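Local structure of pyridoxamine 5'-phosphate oxidase (Burkholderia, 4HMW) at residues Gln109-Ser114 / Met185-Ala190; Pro21-Pro26 / Leu195-Arg200; Glu29-Leu34 / Leu180-Met185. The protein catalyses FMN-dependent oxidations by molecular oxygen in the last steps of the biosynthesis of the antibiotic phenazine. All coordinates share one frame; numbering follows the deposited sequence.

Contact 1. Residues Gln109-Ser114 / Met185-Ala190. With FMN (flavin mononucleotide), chain C.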
# COMPACT_ATOMS: atom_id res chain seq x y z
N GLN B 109 0.81 7.81 11.22
CA GLN B 109 1.66 6.63 11.44
C GLN B 109 1.59 5.67 10.27
O GLN B 109 0.55 5.47 9.66
CB GLN B 109 1.25 5.86 12.73
CG GLN B 109 1.59 6.60 14.01
CD GLN B 109 0.94 5.93 15.21
OE1 GLN B 109 -0.28 5.81 15.31
NE2 GLN B 109 1.76 5.52 16.16
N GLN B 110 2.73 5.09 9.94
CA GLN B 110 2.73 4.00 8.98
C GLN B 110 3.54 2.83 9.56
O GLN B 110 4.43 3.02 10.39
CB GLN B 110 3.18 4.41 7.55
CG GLN B 110 4.44 5.03 7.46
CD GLN B 110 4.89 5.47 6.03
OE1 GLN B 110 4.64 4.81 5.01
NE2 GLN B 110 5.61 6.57 6.00
N ILE B 111 3.18 1.62 9.14
CA ILE B 111 3.93 0.45 9.51
C ILE B 111 4.15 -0.39 8.28
O ILE B 111 3.21 -0.72 7.56
CB ILE B 111 3.22 -0.43 10.57
CG1 ILE B 111 2.78 0.41 11.77
CG2 ILE B 111 4.15 -1.55 11.01
CD1 ILE B 111 1.98 -0.42 12.83
N MET B 112 5.40 -0.73 8.03
CA MET B 112 5.77 -1.56 6.88
C MET B 112 6.18 -2.92 7.41
O MET B 112 6.98 -3.00 8.33
CB MET B 112 6.97 -0.99 6.16
CG MET B 112 7.39 -1.83 4.99
SD MET B 112 9.02 -1.49 4.32
CE MET B 112 10.03 -2.37 5.52
N ILE B 113 5.62 -3.98 6.82
CA ILE B 113 5.88 -5.36 7.22
C ILE B 113 6.35 -6.08 5.99
O ILE B 113 5.59 -6.29 5.06
CB ILE B 113 4.60 -6.01 7.77
CG1 ILE B 113 3.99 -5.12 8.86
CG2 ILE B 113 4.83 -7.42 8.32
CD1 ILE B 113 2.53 -5.39 9.17
N SER B 114 7.62 -6.44 5.93
CA SER B 114 8.14 -7.16 4.77
C SER B 114 8.57 -8.54 5.20
O SER B 114 9.27 -8.70 6.19
CB SER B 114 9.30 -6.41 4.14
OG SER B 114 8.83 -5.28 3.44
N MET B 185 10.60 -4.85 9.66
CA MET B 185 9.49 -3.92 9.87
C MET B 185 9.97 -2.51 10.09
O MET B 185 11.02 -2.30 10.62
CB MET B 185 8.66 -4.33 11.09
CG MET B 185 7.98 -5.63 10.85
SD MET B 185 6.89 -6.17 12.15
CE MET B 185 5.91 -4.77 12.45
N GLU B 186 9.20 -1.52 9.65
CA GLU B 186 9.50 -0.15 10.00
C GLU B 186 8.29 0.49 10.58
O GLU B 186 7.14 0.29 10.09
CB GLU B 186 9.94 0.73 8.81
CG GLU B 186 10.31 2.17 9.33
CD GLU B 186 10.45 3.29 8.27
OE1 GLU B 186 10.69 3.01 7.05
OE2 GLU B 186 10.35 4.49 8.69
N PHE B 187 8.54 1.27 11.63
CA PHE B 187 7.52 2.05 12.31
C PHE B 187 7.86 3.50 12.07
O PHE B 187 8.97 3.94 12.36
CB PHE B 187 7.57 1.73 13.79
CG PHE B 187 7.14 0.32 14.10
CD1 PHE B 187 8.06 -0.71 13.99
CD2 PHE B 187 5.86 0.03 14.49
CE1 PHE B 187 7.70 -2.00 14.24
CE2 PHE B 187 5.49 -1.28 14.77
CZ PHE B 187 6.43 -2.30 14.63
N TRP B 188 6.90 4.25 11.52
CA TRP B 188 7.09 5.67 11.16
C TRP B 188 6.03 6.54 11.80
O TRP B 188 4.85 6.22 11.72
CB TRP B 188 6.98 5.78 9.65
CG TRP B 188 7.22 7.13 8.99
CD1 TRP B 188 8.36 7.52 8.36
CD2 TRP B 188 6.31 8.23 8.86
NE1 TRP B 188 8.23 8.77 7.83
CE2 TRP B 188 6.97 9.23 8.08
CE3 TRP B 188 4.99 8.45 9.24
CZ2 TRP B 188 6.37 10.43 7.75
CZ3 TRP B 188 4.39 9.64 8.89
CH2 TRP B 188 5.08 10.62 8.15
N ALA B 189 6.43 7.64 12.44
CA ALA B 189 5.47 8.52 13.08
C ALA B 189 5.84 9.96 12.77
O ALA B 189 6.92 10.41 13.07
CB ALA B 189 5.42 8.30 14.56
N ALA B 190 4.89 10.68 12.20
CA ALA B 190 5.11 12.05 11.75
C ALA B 190 5.41 12.97 12.93
O ALA B 190 4.88 12.80 14.05
CB ALA B 190 3.87 12.56 11.02
N1 FMN C . 8.73 10.36 0.97
C2 FMN C . 9.26 10.82 -0.21
O2 FMN C . 10.43 10.59 -0.49
N3 FMN C . 8.47 11.49 -1.10
C4 FMN C . 7.16 11.76 -0.80
O4 FMN C . 6.47 12.38 -1.64
C4A FMN C . 6.62 11.33 0.41
N5 FMN C . 5.31 11.63 0.74
C5A FMN C . 4.80 11.14 1.95
C6 FMN C . 3.49 11.41 2.27
C7 FMN C . 2.94 10.92 3.44
C7M FMN C . 1.52 11.24 3.74
C8 FMN C . 3.73 10.19 4.32
C8M FMN C . 3.15 9.63 5.58
C9 FMN C . 5.04 9.91 4.00
C9A FMN C . 5.60 10.43 2.83
N10 FMN C . 6.96 10.18 2.49
C10 FMN C . 7.44 10.64 1.29
C1' FMN C . 7.91 9.43 3.35
C2' FMN C . 7.95 7.95 2.96
O2' FMN C . 6.79 7.25 3.42
C3' FMN C . 9.19 7.24 3.51
O3' FMN C . 9.20 7.40 4.92
C4' FMN C . 10.49 7.77 2.87
O4' FMN C . 10.22 8.19 1.55
C5' FMN C . 11.62 6.77 2.97
O5' FMN C . 11.24 5.54 2.40
P FMN C . 12.32 4.41 2.06
O1P FMN C . 13.10 4.85 0.84
O2P FMN C . 13.25 4.27 3.27
O3P FMN C . 11.52 3.19 1.75

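Contact 2. Residues Pro21-Pro26 / Leu195-Arg200. With FMN (flavin mononucleotide), chain C.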
# COMPACT_ATOMS: atom_id res chain seq x y z
N PRO B 21 7.37 6.35 22.71
CA PRO B 21 8.52 6.20 23.62
C PRO B 21 9.42 5.07 23.18
O PRO B 21 10.61 5.11 23.50
CB PRO B 21 7.87 5.92 24.98
CG PRO B 21 6.48 5.50 24.69
CD PRO B 21 6.09 6.24 23.43
N GLU B 22 8.88 4.10 22.45
CA GLU B 22 9.66 2.96 21.95
C GLU B 22 10.71 3.34 20.90
O GLU B 22 11.62 2.55 20.59
CB GLU B 22 8.71 1.90 21.37
CG GLU B 22 7.76 1.33 22.39
CD GLU B 22 6.41 2.08 22.50
OE1 GLU B 22 6.24 3.17 21.87
OE2 GLU B 22 5.53 1.55 23.23
N TYR B 23 10.59 4.54 20.34
CA TYR B 23 11.58 4.99 19.38
C TYR B 23 12.96 5.00 20.03
O TYR B 23 13.93 4.61 19.40
CB TYR B 23 11.19 6.38 18.91
CG TYR B 23 12.11 7.14 17.98
CD1 TYR B 23 12.40 6.69 16.66
CD2 TYR B 23 12.62 8.35 18.36
CE1 TYR B 23 13.20 7.41 15.82
CE2 TYR B 23 13.40 9.09 17.51
CZ TYR B 23 13.70 8.64 16.26
OH TYR B 23 14.49 9.48 15.47
N ASP B 24 13.03 5.40 21.29
CA ASP B 24 14.33 5.40 21.95
C ASP B 24 14.57 4.17 22.80
O ASP B 24 15.69 3.95 23.25
CB ASP B 24 14.51 6.67 22.75
CG ASP B 24 14.77 7.87 21.87
OD1 ASP B 24 15.60 7.79 20.92
OD2 ASP B 24 14.13 8.91 22.11
N ASP B 25 13.55 3.35 22.99
CA ASP B 25 13.74 2.11 23.74
C ASP B 25 12.87 0.97 23.19
O ASP B 25 11.85 0.62 23.75
CB ASP B 25 13.43 2.42 25.20
CG ASP B 25 13.83 1.31 26.13
OD1 ASP B 25 14.69 0.46 25.75
OD2 ASP B 25 13.27 1.29 27.25
N PRO B 26 13.29 0.37 22.08
CA PRO B 26 12.41 -0.57 21.37
C PRO B 26 12.18 -1.91 22.07
O PRO B 26 13.10 -2.42 22.66
CB PRO B 26 13.19 -0.81 20.08
CG PRO B 26 14.13 0.33 19.96
CD PRO B 26 14.52 0.67 21.32
N LEU B 195 11.16 16.12 11.42
CA LEU B 195 12.14 15.07 11.71
C LEU B 195 11.34 13.86 12.18
O LEU B 195 11.22 13.56 13.38
CB LEU B 195 13.18 15.53 12.75
CG LEU B 195 14.54 14.84 12.53
CD1 LEU B 195 15.62 15.42 13.41
CD2 LEU B 195 14.46 13.35 12.71
N HIS B 196 10.74 13.17 11.21
CA HIS B 196 9.84 12.09 11.57
C HIS B 196 10.58 10.98 12.31
O HIS B 196 11.77 10.77 12.06
CB HIS B 196 9.22 11.54 10.28
CG HIS B 196 8.59 12.59 9.44
ND1 HIS B 196 7.67 13.48 9.95
CD2 HIS B 196 8.76 12.93 8.14
CE1 HIS B 196 7.27 14.30 9.00
NE2 HIS B 196 7.93 14.00 7.89
N ARG B 197 9.87 10.26 13.18
CA ARG B 197 10.44 9.15 13.94
C ARG B 197 10.37 7.92 13.08
O ARG B 197 9.29 7.52 12.68
CB ARG B 197 9.63 8.89 15.22
CG ARG B 197 9.89 9.81 16.35
CD ARG B 197 9.26 11.19 16.23
NE ARG B 197 7.82 11.24 15.98
CZ ARG B 197 6.86 11.18 16.90
NH1 ARG B 197 7.13 10.96 18.18
NH2 ARG B 197 5.61 11.32 16.51
N ARG B 198 11.52 7.31 12.83
CA ARG B 198 11.62 6.13 11.97
C ARG B 198 12.42 5.07 12.67
O ARG B 198 13.58 5.27 12.97
CB ARG B 198 12.33 6.46 10.66
CG ARG B 198 11.63 7.54 9.80
CD ARG B 198 12.29 7.63 8.44
NE ARG B 198 12.11 6.39 7.69
CZ ARG B 198 12.68 6.11 6.51
NH1 ARG B 198 13.49 6.99 5.94
NH2 ARG B 198 12.42 4.94 5.92
N LEU B 199 11.78 3.94 12.97
CA LEU B 199 12.41 2.84 13.66
C LEU B 199 12.32 1.61 12.80
O LEU B 199 11.23 1.10 12.50
CB LEU B 199 11.69 2.57 15.00
CG LEU B 199 12.24 1.42 15.84
CD1 LEU B 199 13.65 1.72 16.38
CD2 LEU B 199 11.28 1.14 17.00
N ARG B 200 13.48 1.11 12.40
CA ARG B 200 13.58 -0.09 11.58
C ARG B 200 14.03 -1.29 12.39
O ARG B 200 14.98 -1.21 13.15
CB ARG B 200 14.57 0.15 10.42
CG ARG B 200 14.93 -1.13 9.68
CD ARG B 200 16.02 -0.94 8.64
NE ARG B 200 15.65 -0.09 7.53
CZ ARG B 200 16.53 0.53 6.73
NH1 ARG B 200 17.85 0.44 6.98
NH2 ARG B 200 16.11 1.28 5.71
N1 FMN C . 8.73 10.36 0.97
C2 FMN C . 9.26 10.82 -0.21
O2 FMN C . 10.43 10.59 -0.49
N3 FMN C . 8.47 11.49 -1.10
C4 FMN C . 7.16 11.76 -0.80
O4 FMN C . 6.47 12.38 -1.64
C4A FMN C . 6.62 11.33 0.41
N5 FMN C . 5.31 11.63 0.74
C5A FMN C . 4.80 11.14 1.95
C6 FMN C . 3.49 11.41 2.27
C7 FMN C . 2.94 10.92 3.44
C7M FMN C . 1.52 11.24 3.74
C8 FMN C . 3.73 10.19 4.32
C8M FMN C . 3.15 9.63 5.58
C9 FMN C . 5.04 9.91 4.00
C9A FMN C . 5.60 10.43 2.83
N10 FMN C . 6.96 10.18 2.49
C10 FMN C . 7.44 10.64 1.29
C1' FMN C . 7.91 9.43 3.35
C2' FMN C . 7.95 7.95 2.96
O2' FMN C . 6.79 7.25 3.42
C3' FMN C . 9.19 7.24 3.51
O3' FMN C . 9.20 7.40 4.92
C4' FMN C . 10.49 7.77 2.87
O4' FMN C . 10.22 8.19 1.55
C5' FMN C . 11.62 6.77 2.97
O5' FMN C . 11.24 5.54 2.40
P FMN C . 12.32 4.41 2.06
O1P FMN C . 13.10 4.85 0.84
O2P FMN C . 13.25 4.27 3.27
O3P FMN C . 11.52 3.19 1.75
O HOH W 1 13.88 9.05 12.83
O HOH W 2 12.60 12.01 15.50

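Contact 3. Residues Glu29-Leu34 / Leu180-Met185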
# COMPACT_ATOMS: atom_id res chain seq x y z
N GLU B 29 10.94 -7.60 20.24
CA GLU B 29 10.25 -8.16 19.08
C GLU B 29 9.33 -7.12 18.45
O GLU B 29 8.56 -6.48 19.15
CB GLU B 29 9.38 -9.37 19.49
CG GLU B 29 10.13 -10.51 20.11
CD GLU B 29 10.50 -11.57 19.11
OE1 GLU B 29 10.18 -11.39 17.90
OE2 GLU B 29 11.10 -12.59 19.52
N PRO B 30 9.37 -6.97 17.14
CA PRO B 30 8.54 -5.91 16.53
C PRO B 30 7.02 -6.19 16.62
O PRO B 30 6.21 -5.27 16.69
CB PRO B 30 9.05 -5.84 15.10
CG PRO B 30 9.64 -7.20 14.84
CD PRO B 30 10.23 -7.64 16.15
N ILE B 31 6.62 -7.46 16.66
CA ILE B 31 5.19 -7.74 16.73
C ILE B 31 4.57 -7.14 18.00
O ILE B 31 3.41 -6.71 17.99
CB ILE B 31 4.90 -9.23 16.67
CG1 ILE B 31 5.33 -9.81 15.32
CG2 ILE B 31 3.45 -9.49 16.86
CD1 ILE B 31 4.56 -9.28 14.13
N THR B 32 5.36 -7.09 19.08
CA THR B 32 4.89 -6.48 20.32
C THR B 32 4.51 -5.01 20.06
O THR B 32 3.48 -4.54 20.54
CB THR B 32 5.99 -6.53 21.41
OG1 THR B 32 6.32 -7.90 21.69
CG2 THR B 32 5.56 -5.84 22.69
N LEU B 33 5.33 -4.30 19.29
CA LEU B 33 5.11 -2.89 19.02
C LEU B 33 3.95 -2.72 18.03
O LEU B 33 3.13 -1.82 18.16
CB LEU B 33 6.38 -2.22 18.48
CG LEU B 33 6.34 -0.72 18.25
CD1 LEU B 33 5.95 -0.00 19.52
CD2 LEU B 33 7.67 -0.15 17.72
N LEU B 34 3.87 -3.63 17.06
CA LEU B 34 2.74 -3.62 16.13
C LEU B 34 1.41 -3.70 16.88
O LEU B 34 0.49 -2.95 16.61
CB LEU B 34 2.87 -4.76 15.12
CG LEU B 34 1.70 -5.08 14.19
CD1 LEU B 34 1.36 -3.89 13.34
CD2 LEU B 34 2.07 -6.33 13.33
N LEU B 180 1.74 -13.66 7.22
CA LEU B 180 2.83 -12.84 6.78
C LEU B 180 3.80 -12.74 7.92
O LEU B 180 3.52 -12.07 8.90
CB LEU B 180 2.31 -11.48 6.32
CG LEU B 180 3.35 -10.45 5.85
CD1 LEU B 180 4.18 -11.01 4.71
CD2 LEU B 180 2.69 -9.13 5.45
N GLU B 181 4.93 -13.42 7.80
CA GLU B 181 5.94 -13.47 8.84
C GLU B 181 7.08 -12.52 8.48
O GLU B 181 7.74 -12.68 7.43
CB GLU B 181 6.49 -14.90 9.01
CG GLU B 181 5.42 -15.92 9.28
CD GLU B 181 5.97 -17.27 9.69
OE1 GLU B 181 7.17 -17.56 9.46
OE2 GLU B 181 5.16 -18.07 10.24
N PRO B 182 7.30 -11.51 9.31
CA PRO B 182 8.24 -10.47 8.90
C PRO B 182 9.69 -10.87 9.05
O PRO B 182 10.02 -11.57 10.02
CB PRO B 182 7.92 -9.31 9.86
CG PRO B 182 7.35 -9.97 11.07
CD PRO B 182 6.58 -11.15 10.55
N HIS B 183 10.54 -10.42 8.13
CA HIS B 183 11.98 -10.34 8.39
C HIS B 183 12.44 -8.89 8.55
O HIS B 183 13.61 -8.64 8.86
CB HIS B 183 12.80 -10.99 7.26
CG HIS B 183 12.65 -10.32 5.94
ND1 HIS B 183 11.79 -10.80 4.97
CD2 HIS B 183 13.22 -9.21 5.42
CE1 HIS B 183 11.84 -10.00 3.92
NE2 HIS B 183 12.69 -9.02 4.17
N GLU B 184 11.52 -7.95 8.33
CA GLU B 184 11.86 -6.53 8.44
C GLU B 184 10.57 -5.79 8.72
O GLU B 184 9.56 -6.08 8.12
CB GLU B 184 12.51 -5.99 7.15
CG GLU B 184 12.88 -4.51 7.23
CD GLU B 184 13.51 -3.98 5.94
OE1 GLU B 184 13.96 -2.81 5.95
OE2 GLU B 184 13.58 -4.71 4.91
N MET B 185 10.60 -4.85 9.66
CA MET B 185 9.49 -3.92 9.87
C MET B 185 9.97 -2.51 10.09
O MET B 185 11.02 -2.30 10.62
CB MET B 185 8.66 -4.33 11.09
CG MET B 185 7.98 -5.63 10.85
SD MET B 185 6.89 -6.17 12.15
CE MET B 185 5.91 -4.77 12.45

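Contact 1. Residues Gln109-Ser114 / Met185-Ala190
The backbone O of Trp188 is met by two groups of the facing strand. Gln110 N donates a hydrogen bond to it at 3.0 Å, and Gln109 CA makes a CA-H...O contact with Trp188 O at 3.2 Å. Glu186 O is held likewise, by Met112 N and Ile111 CA. The return bonds run from Trp188 N to Gln110 O and from Glu186 N to Met112 O. This is a regular antiparallel pairing of strands 109-119 and 184-189, within the curled FMN-binding sheet of the pyridoxamine 5'-phosphate oxidase family. Gln110-Trp188 and Met112-Glu186 are hydrogen-bonded pairs, and their side chains lie on the FMN side. Gln110 CG sits between the backbone N and the carbonyl carbon (chi1 55°). From there the extended chain carries NE2 over the Trp188 indole face, toward its rim. The amide and ring planes are 81° apart. Gln110 NE2 gives FMN O2' a nearly straight bond of 2.9 Å, while OE1 accepts from Val67 N of the second subunit. Trp188 CH2 touches the flavin methyl C8M at 3.4 Å. On the opposite face of the sheet, Ile111 CG2 lies over the rim of the Phe187 ring and beside Met185 CE.

Contact 2. Residues Pro21-Pro26 / Leu195-Arg200
Tyr23 reaches across to Arg197 and Arg198 with its whole ring. Its CB starts on the short turn at 21-24, and CG lies anti to the backbone N (chi1 175°), which sends the ring over to strand 197-204. Tyr23 CG meets Arg197 CG at 3.8 Å. Beyond it, Arg197 CG stands almost over the centre of the Tyr23 ring, 3.6 Å from the centroid and 9° off the normal, a CH-pi contact. On one flank CD1 meets Arg197 CB, and Tyr23 CE1 approaches Arg198 N to 3.4 Å. Arg198 O lies at the ring edge, in its plane. On the other flank CD2 and CE2 meet Arg197 CG again. At the tip, Tyr23 OH donates to water 1. The same water accepts from Arg198 N and donates to His196 O. Water 2 donates to Tyr23 OH and to Leu195 O.

At the edge of the ring, by CD1, lies Leu199 CB. Farther out, Leu199 CD1 packs on Pro26 CG at 3.9 Å. The guanidinium of Arg197 bends away from Tyr23 and binds the backbone oxygens of Val18, Ala189 and Ala190. Arg198 points from the far side of the strand to the cofactor. Arg198 NH2 donates to FMN O2P at 2.9 Å, with the phosphate oxygen in the guanidinium plane. NE is paired with Glu186, and NH1 reaches Ser146 of the second subunit.

One side of the strand is thus covered by residues 21-26, and the other supplies an arginine that binds the FMN phosphate. No direct hydrogen bond joins the two segments. Water links them at the phenol, while the aliphatic part of Arg197 covers a ring face and backbone atoms of Arg198 meet the ring's rim. Arg198 probably helps to offset the negative charge of the phosphate, and Glu186 probably helps to keep its guanidinium in place.

Contact 3. Residues Glu29-Leu34 / Leu180-Met185
Pro30 and Met185 cross at a slant, with the proline ring laid against the thioether. Pro30 CB comes to 3.7 Å from Met185 SD, and Pro30 CG lies 4.0 Å from Met185 SD. The sulfur thus meets one side of the pyrrolidine ring, at the first turn of helix 30-43. The Met185 chain runs extended from CB to SD and then bends at its last torsion (chi3 49°). The bend carries CE along the helix to Leu34, where Met185 CE meets Leu34 CB at 4.0 Å. One methionine therefore touches two residues a helical turn apart. Leu34 N bonds to Pro30 O at 2.9 Å, within that same turn.

Ile31 approaches from the neighbouring position on the helix. It stands at about a right angle to Pro182. In the conformer given, Ile31 CD1 faces Pro182 CG at 4.2 Å. Ile31 CD1 also lies 4.4 Å from Met185 SD, a looser contact. The methyl end of Ile31 touches a side chain from each strand, one before the corner and one after.

That corner is at His183. His183 and Glu184 both face Ser114 of strand 109-119, a classic beta bulge. It separates strand 175-182 from strand 184-189 while both remain paired to strand 109-119. The start of helix 30-43 packs across this change of direction, with Pro182 on one arm and Met185 on the other. All the contacts between the two segments are apolar, and no hydrogen bond crosses between them. Around them, Leu34 also touches Ile111, and Ile31 and Leu34 reach Ile73 on strand 63-74. Pro30 packs on Tyr201 of strand 197-204, the next strand of the sheet. Glu184, pointing away from the helix, forms a salt bridge with Arg87 of the second subunit.

How the contacts relate
Contacts 1 and 3 are buried, while contact 2 is only partly so and lies farther from the chain centre. Contacts 1 and 3 share Met185 on strand 184-189: its backbone belongs to the sheet, and its side chain reaches the helix. Contact 2 uses the next strand, 197-204. Its Arg198 joins contact 1 through a salt bridge to Glu186, and both contacts touch FMN. Leu33 of helix 30-43 links contacts 2 and 3 by packing on Leu199. The chemistry follows the place: backbone bonding in the sheet of contact 1, water-mediated bonds and CH-pi packing in contact 2, and purely apolar contacts between helix and sheet in contact 3.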